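Local structure of putative lipoprotein (Bacteroides fragilis, 4GBS) at residues A[45-50]-A[68-73]; A[176-181]-A[191-196]. The protein is a putative lipoprotein of the HmuY family and, as in HmuY itself, probably binds haem for uptake. One frame throughout, in Å; residues are numbered along the deposited sequence.

Interaction 1: A[45-50]-A[68-73]; sequences INLHTL and WDLAIH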
loop_
_atom_site.group_PDB
_atom_site.type_symbol
_atom_site.label_atom_id
_atom_site.label_comp_id
_atom_site.label_asym_id
_atom_site.label_seq_id
_atom_site.Cartn_x
_atom_site.Cartn_y
_atom_site.Cartn_z
ATOM N N ILE A 45 7.798 3.247 -1.040
ATOM C CA ILE A 45 8.448 1.967 -0.812
ATOM C C ILE A 45 9.160 1.563 -2.084
ATOM O O ILE A 45 8.563 1.556 -3.162
ATOM C CB ILE A 45 7.423 0.890 -0.352
ATOM C CG1 ILE A 45 6.584 1.378 0.856
ATOM C CG2 ILE A 45 8.097 -0.457 -0.076
ATOM C CD1 ILE A 45 5.173 1.080 0.742
ATOM N N ASN A 46 10.432 1.223 -1.955
ATOM C CA ASN A 46 11.220 0.738 -3.064
ATOM C C ASN A 46 11.640 -0.698 -2.727
ATOM O O ASN A 46 12.512 -0.931 -1.883
ATOM C CB ASN A 46 12.400 1.670 -3.350
ATOM C CG ASN A 46 13.096 1.402 -4.653
ATOM O OD1 ASN A 46 13.249 0.259 -5.095
ATOM N ND2 ASN A 46 13.603 2.459 -5.256
ATOM N N LEU A 47 10.949 -1.654 -3.363
ATOM C CA LEU A 47 11.153 -3.087 -3.204
ATOM C C LEU A 47 12.434 -3.553 -3.910
ATOM O O LEU A 47 12.963 -4.609 -3.569
ATOM C CB LEU A 47 9.930 -3.837 -3.758
ATOM C CG LEU A 47 8.619 -3.696 -2.966
ATOM C CD1 LEU A 47 7.470 -4.288 -3.727
ATOM C CD2 LEU A 47 8.715 -4.342 -1.596
ATOM N N HIS A 48 12.938 -2.766 -4.875
ATOM C CA HIS A 48 14.173 -3.052 -5.594
ATOM C C HIS A 48 15.394 -2.769 -4.719
ATOM O O HIS A 48 16.341 -3.562 -4.727
ATOM C CB HIS A 48 14.272 -2.228 -6.891
ATOM C CG HIS A 48 13.301 -2.609 -7.968
ATOM N ND1 HIS A 48 11.942 -2.318 -7.863
ATOM C CD2 HIS A 48 13.534 -3.158 -9.184
ATOM C CE1 HIS A 48 11.395 -2.735 -8.995
ATOM N NE2 HIS A 48 12.315 -3.250 -9.822
ATOM N N THR A 49 15.388 -1.627 -3.992
ATOM C CA THR A 49 16.524 -1.201 -3.160
ATOM C C THR A 49 16.281 -1.468 -1.655
ATOM O O THR A 49 17.207 -1.276 -0.860
ATOM C CB THR A 49 16.822 0.299 -3.371
ATOM O OG1 THR A 49 15.695 1.088 -2.992
ATOM C CG2 THR A 49 17.239 0.632 -4.806
ATOM N N LEU A 50 15.051 -1.918 -1.269
ATOM C CA LEU A 50 14.619 -2.191 0.117
ATOM C C LEU A 50 14.807 -0.910 0.947
ATOM O O LEU A 50 15.419 -0.911 2.019
ATOM C CB LEU A 50 15.350 -3.402 0.737
ATOM C CG LEU A 50 15.303 -4.687 -0.082
ATOM C CD1 LEU A 50 16.057 -5.796 0.602
ATOM C CD2 LEU A 50 13.881 -5.113 -0.372
ATOM N N TRP A 68 10.803 4.585 -6.970
ATOM C CA TRP A 68 9.836 3.985 -6.024
ATOM C C TRP A 68 8.963 2.963 -6.756
ATOM O O TRP A 68 8.803 3.044 -7.978
ATOM C CB TRP A 68 8.956 5.045 -5.320
ATOM C CG TRP A 68 8.237 5.981 -6.253
ATOM C CD1 TRP A 68 8.782 7.018 -6.958
ATOM C CD2 TRP A 68 6.823 6.033 -6.493
ATOM N NE1 TRP A 68 7.812 7.650 -7.694
ATOM C CE2 TRP A 68 6.596 7.077 -7.421
ATOM C CE3 TRP A 68 5.731 5.257 -6.061
ATOM C CZ2 TRP A 68 5.318 7.379 -7.911
ATOM C CZ3 TRP A 68 4.468 5.560 -6.540
ATOM C CH2 TRP A 68 4.270 6.607 -7.459
ATOM N N ASP A 69 8.404 2.007 -6.017
ATOM C CA ASP A 69 7.549 0.972 -6.597
ATOM C C ASP A 69 6.079 1.208 -6.207
ATOM O O ASP A 69 5.194 1.073 -7.066
ATOM C CB ASP A 69 8.028 -0.415 -6.168
ATOM C CG ASP A 69 9.394 -0.724 -6.724
ATOM O OD1 ASP A 69 9.694 -0.271 -7.847
ATOM O OD2 ASP A 69 10.167 -1.404 -6.042
ATOM N N LEU A 70 5.825 1.597 -4.947
ATOM C CA LEU A 70 4.477 1.937 -4.484
ATOM C C LEU A 70 4.567 2.989 -3.371
ATOM O O LEU A 70 5.656 3.263 -2.853
ATOM C CB LEU A 70 3.645 0.714 -4.020
ATOM C CG LEU A 70 4.062 -0.055 -2.758
ATOM C CD1 LEU A 70 2.858 -0.751 -2.139
ATOM C CD2 LEU A 70 5.231 -1.012 -3.032
ATOM N N ALA A 71 3.430 3.613 -3.061
ATOM C CA ALA A 71 3.341 4.651 -2.040
ATOM C C ALA A 71 2.046 4.505 -1.266
ATOM O O ALA A 71 1.034 4.086 -1.831
ATOM C CB ALA A 71 3.445 6.039 -2.664
ATOM N N ILE A 72 2.097 4.816 0.045
ATOM C CA ILE A 72 0.955 4.722 0.965
ATOM C C ILE A 72 0.726 6.087 1.621
ATOM O O ILE A 72 1.648 6.700 2.141
ATOM C CB ILE A 72 1.154 3.596 2.024
ATOM C CG1 ILE A 72 1.441 2.227 1.339
ATOM C CG2 ILE A 72 -0.065 3.487 2.956
ATOM C CD1 ILE A 72 1.967 1.145 2.249
ATOM N N HIS A 73 -0.524 6.558 1.539
ATOM C CA HIS A 73 -1.105 7.761 2.137
ATOM C C HIS A 73 -2.316 7.296 2.865
ATOM O O HIS A 73 -3.203 6.766 2.207
ATOM C CB HIS A 73 -1.423 8.835 1.062
ATOM C CG HIS A 73 -2.375 9.892 1.528
ATOM N ND1 HIS A 73 -3.753 9.704 1.468
ATOM C CD2 HIS A 73 -2.124 11.109 2.065
ATOM C CE1 HIS A 73 -4.289 10.805 1.971
ATOM N NE2 HIS A 73 -3.349 11.684 2.335
#

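Interaction 2: A[176-181]-A[191-196]; sequences RLVSYM and TFDYIY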
loop_
_atom_site.group_PDB
_atom_site.type_symbol
_atom_site.label_atom_id
_atom_site.label_comp_id
_atom_site.label_asym_id
_atom_site.label_seq_id
_atom_site.Cartn_x
_atom_site.Cartn_y
_atom_site.Cartn_z
ATOM N N ARG A 176 0.735 -8.636 1.010
ATOM C CA ARG A 176 -0.353 -9.005 1.898
ATOM C C ARG A 176 -0.271 -8.130 3.156
ATOM O O ARG A 176 0.728 -8.195 3.870
ATOM C CB ARG A 176 -0.274 -10.517 2.212
ATOM C CG ARG A 176 -1.582 -11.199 2.596
ATOM C CD ARG A 176 -1.923 -11.019 4.055
ATOM N NE ARG A 176 -3.102 -11.785 4.452
ATOM C CZ ARG A 176 -3.659 -11.707 5.651
ATOM N NH1 ARG A 176 -3.154 -10.898 6.575
ATOM N NH2 ARG A 176 -4.733 -12.427 5.936
ATOM N N LEU A 177 -1.305 -7.286 3.397
ATOM C CA LEU A 177 -1.388 -6.420 4.574
ATOM C C LEU A 177 -1.588 -7.243 5.855
ATOM O O LEU A 177 -2.541 -8.023 5.953
ATOM C CB LEU A 177 -2.541 -5.426 4.411
ATOM C CG LEU A 177 -2.712 -4.364 5.490
ATOM C CD1 LEU A 177 -1.628 -3.288 5.375
ATOM C CD2 LEU A 177 -4.076 -3.737 5.379
ATOM N N VAL A 178 -0.707 -7.034 6.842
ATOM C CA VAL A 178 -0.702 -7.734 8.121
ATOM C C VAL A 178 -1.568 -6.955 9.125
ATOM O O VAL A 178 -2.408 -7.566 9.791
ATOM C CB VAL A 178 0.753 -7.944 8.628
ATOM C CG1 VAL A 178 0.788 -8.476 10.059
ATOM C CG2 VAL A 178 1.511 -8.881 7.699
ATOM N N SER A 179 -1.354 -5.623 9.254
ATOM C CA SER A 179 -2.142 -4.800 10.176
ATOM C C SER A 179 -2.250 -3.377 9.667
ATOM O O SER A 179 -1.458 -2.967 8.823
ATOM C CB SER A 179 -1.541 -4.817 11.576
ATOM O OG SER A 179 -0.152 -4.563 11.537
ATOM N N TYR A 180 -3.255 -2.639 10.165
ATOM C CA TYR A 180 -3.502 -1.249 9.787
ATOM C C TYR A 180 -3.594 -0.379 11.064
ATOM O O TYR A 180 -3.908 0.814 10.999
ATOM C CB TYR A 180 -4.770 -1.121 8.905
ATOM C CG TYR A 180 -6.048 -1.507 9.608
ATOM C CD1 TYR A 180 -6.513 -2.825 9.580
ATOM C CD2 TYR A 180 -6.823 -0.554 10.261
ATOM C CE1 TYR A 180 -7.707 -3.184 10.204
ATOM C CE2 TYR A 180 -8.012 -0.904 10.896
ATOM C CZ TYR A 180 -8.448 -2.225 10.871
ATOM O OH TYR A 180 -9.613 -2.592 11.505
HETATM N N MSE A 181 -3.325 -1.004 12.205
HETATM C CA MSE A 181 -3.351 -0.430 13.545
HETATM C C MSE A 181 -2.100 -0.728 14.327
HETATM O O MSE A 181 -1.521 -1.801 14.149
HETATM C CB MSE A 181 -4.532 -1.007 14.334
HETATM C CG MSE A 181 -5.893 -0.569 13.877
HETATM SE SE MSE A 181 -7.240 -1.355 15.075
HETATM C CE MSE A 181 -7.073 -3.232 14.551
ATOM N N THR A 191 1.350 -2.248 8.114
ATOM C CA THR A 191 2.353 -3.321 8.067
ATOM C C THR A 191 1.955 -4.331 7.004
ATOM O O THR A 191 0.835 -4.838 7.058
ATOM C CB THR A 191 2.525 -4.014 9.445
ATOM O OG1 THR A 191 2.817 -3.052 10.450
ATOM C CG2 THR A 191 3.601 -5.089 9.436
ATOM N N PHE A 192 2.855 -4.632 6.045
ATOM C CA PHE A 192 2.546 -5.650 5.054
ATOM C C PHE A 192 3.747 -6.584 4.829
ATOM O O PHE A 192 4.908 -6.184 4.974
ATOM C CB PHE A 192 2.091 -5.040 3.719
ATOM C CG PHE A 192 3.102 -4.237 2.941
ATOM C CD1 PHE A 192 3.994 -4.865 2.067
ATOM C CD2 PHE A 192 3.124 -2.847 3.023
ATOM C CE1 PHE A 192 4.923 -4.125 1.332
ATOM C CE2 PHE A 192 4.045 -2.100 2.271
ATOM C CZ PHE A 192 4.923 -2.744 1.415
ATOM N N ASP A 193 3.442 -7.846 4.484
ATOM C CA ASP A 193 4.426 -8.859 4.116
ATOM C C ASP A 193 4.474 -8.943 2.614
ATOM O O ASP A 193 3.451 -8.741 1.948
ATOM C CB ASP A 193 4.122 -10.226 4.738
ATOM C CG ASP A 193 4.246 -10.328 6.243
ATOM O OD1 ASP A 193 4.855 -9.426 6.851
ATOM O OD2 ASP A 193 3.747 -11.332 6.815
ATOM N N TYR A 194 5.658 -9.216 2.065
ATOM C CA TYR A 194 5.778 -9.283 0.614
ATOM C C TYR A 194 6.672 -10.453 0.177
ATOM O O TYR A 194 7.411 -11.022 0.970
ATOM C CB TYR A 194 6.337 -7.947 0.047
ATOM C CG TYR A 194 7.769 -7.655 0.451
ATOM C CD1 TYR A 194 8.843 -8.149 -0.293
ATOM C CD2 TYR A 194 8.054 -6.868 1.561
ATOM C CE1 TYR A 194 10.161 -7.910 0.093
ATOM C CE2 TYR A 194 9.371 -6.591 1.933
ATOM C CZ TYR A 194 10.422 -7.131 1.208
ATOM O OH TYR A 194 11.720 -6.912 1.616
ATOM N N ILE A 195 6.577 -10.790 -1.103
ATOM C CA ILE A 195 7.441 -11.690 -1.860
ATOM C C ILE A 195 7.937 -10.881 -3.028
ATOM O O ILE A 195 7.117 -10.472 -3.850
ATOM C CB ILE A 195 6.829 -13.051 -2.308
ATOM C CG1 ILE A 195 6.297 -13.873 -1.134
ATOM C CG2 ILE A 195 7.851 -13.839 -3.160
ATOM C CD1 ILE A 195 5.377 -15.047 -1.565
ATOM N N TYR A 196 9.239 -10.591 -3.084
ATOM C CA TYR A 196 9.774 -9.857 -4.207
ATOM C C TYR A 196 11.203 -10.306 -4.462
ATOM O O TYR A 196 12.050 -10.211 -3.567
ATOM C CB TYR A 196 9.689 -8.320 -4.044
ATOM C CG TYR A 196 10.205 -7.606 -5.275
ATOM C CD1 TYR A 196 9.434 -7.523 -6.430
ATOM C CD2 TYR A 196 11.494 -7.079 -5.311
ATOM C CE1 TYR A 196 9.947 -6.977 -7.604
ATOM C CE2 TYR A 196 12.001 -6.488 -6.468
ATOM C CZ TYR A 196 11.219 -6.431 -7.611
ATOM O OH TYR A 196 11.697 -5.832 -8.750
HETATM O O HOH W 1 0.740 -1.939 11.778
#

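Interaction 1: A[45-50]-A[68-73]
Ile-45 and Leu-70 pair where strands 43-46 and 70-73 run antiparallel in the small four-stranded sheet, and a classic beta bulge opens the pairing, with Asp-69 and Leu-70 both set against Ile-45. The backbone bonds define it. Ile-45 N gives its hydrogen to Leu-70 O at 2.8 Å, while Ile-45 O is gripped twice, by Asp-69 N at 2.9 Å and by Leu-70 N at 3.3 Å.

Just beyond the end of strand 43-46 the chain turns, and the carboxylate of Asp-69 holds that turn. Asp-69 OD2 takes two hydrogen bonds: a bent one from Leu-47 N on the anti side, at 2.8 Å, and a straighter one from His-48 ND1 on the syn side, at 2.7 Å. Asp-69 OD2 sits at the ring edge in the imidazole plane, although the carboxylate plane is turned 50° from the ring. On its other nitrogen, NE2, His-48 is bonded to Asp-169, so the ring is held between two acids, which would probably favour its protonated form. Within the turn Asn-46 makes an Asx motif, its OD1 accepting from Thr-49 N, which sits well above the amide plane.

Apolar packing occupies the face carrying Ile-45 and Leu-70, a buried side lined also by Phe-20 and Phe-192. With chi1 at -52°, CG1 of Ile-45 stands beside the backbone N, and a chi2 of 136°, off the staggered positions, turns CD1 to strand 70-73. There the Ile-45 methyl CD1 touches Leu-70 CG at 3.8 Å and Ile-72 CD1 at 3.5 Å.

Interaction 2: A[176-181]-A[191-196]
The beta hairpin of strands 172-179 and 189-195, two neighbours in the large antiparallel sheet, is paired here by five backbone hydrogen bonds and interrupted by a bulge. Arg-176 and Asp-193 form a hydrogen-bonded pair, Arg-176 N to Asp-193 O at 2.9 Å and Asp-193 N to Arg-176 O at 2.8 Å. Leu-177 and Phe-192 follow as a non-hydrogen-bonded pair, and Leu-177 CD1 lies against Thr-191 O. Then the register slips: Thr-191 O accepts from Val-178 N at 2.7 Å and from Ser-179 N at 3.2 Å, before Thr-191 N closes onto Ser-179 O.

The extra residue, Val-178, reaches across the strands. Val-178 CG2 lies against the carboxylate of Asp-193, 3.4 Å from Asp-193 CG, while Asp-193 OD1 is hydrogen-bonded to Thr-31 on the next strand. Farther along, a water links the hydroxyls: it accepts from Ser-179 OG at 2.8 Å and from Thr-191 OG1 at 2.7 Å, and donates to Met-181 O. Two residues on one strand, Val-178 and Ser-179, sharing a single opposite partner, Thr-191, are the signature of a classic beta bulge in an antiparallel hairpin.

Overall arrangement
Interactions 1 and 2 belong to different sheets, their centres 13 Å apart, and meet through the side chains between them at three separate places. Ile-45 CD1 of interaction 1 packs on the ring of Phe-192, 3.7 Å from Phe-192 CE2. Leu-50 CD2 sits 3.4 Å from Tyr-194 OH. The rings of His-48 and Tyr-196 meet with their planes at about 50°, next to Met-167. Strand 172-179 also faces the small sheet, placing Ile-175 against Leu-70. Both contacts belong to the HmuY-family part of the chain. A sulfate lies about 5 Å from the Asp-193 side chain in interaction 2; it probably comes from the crystallisation liquor.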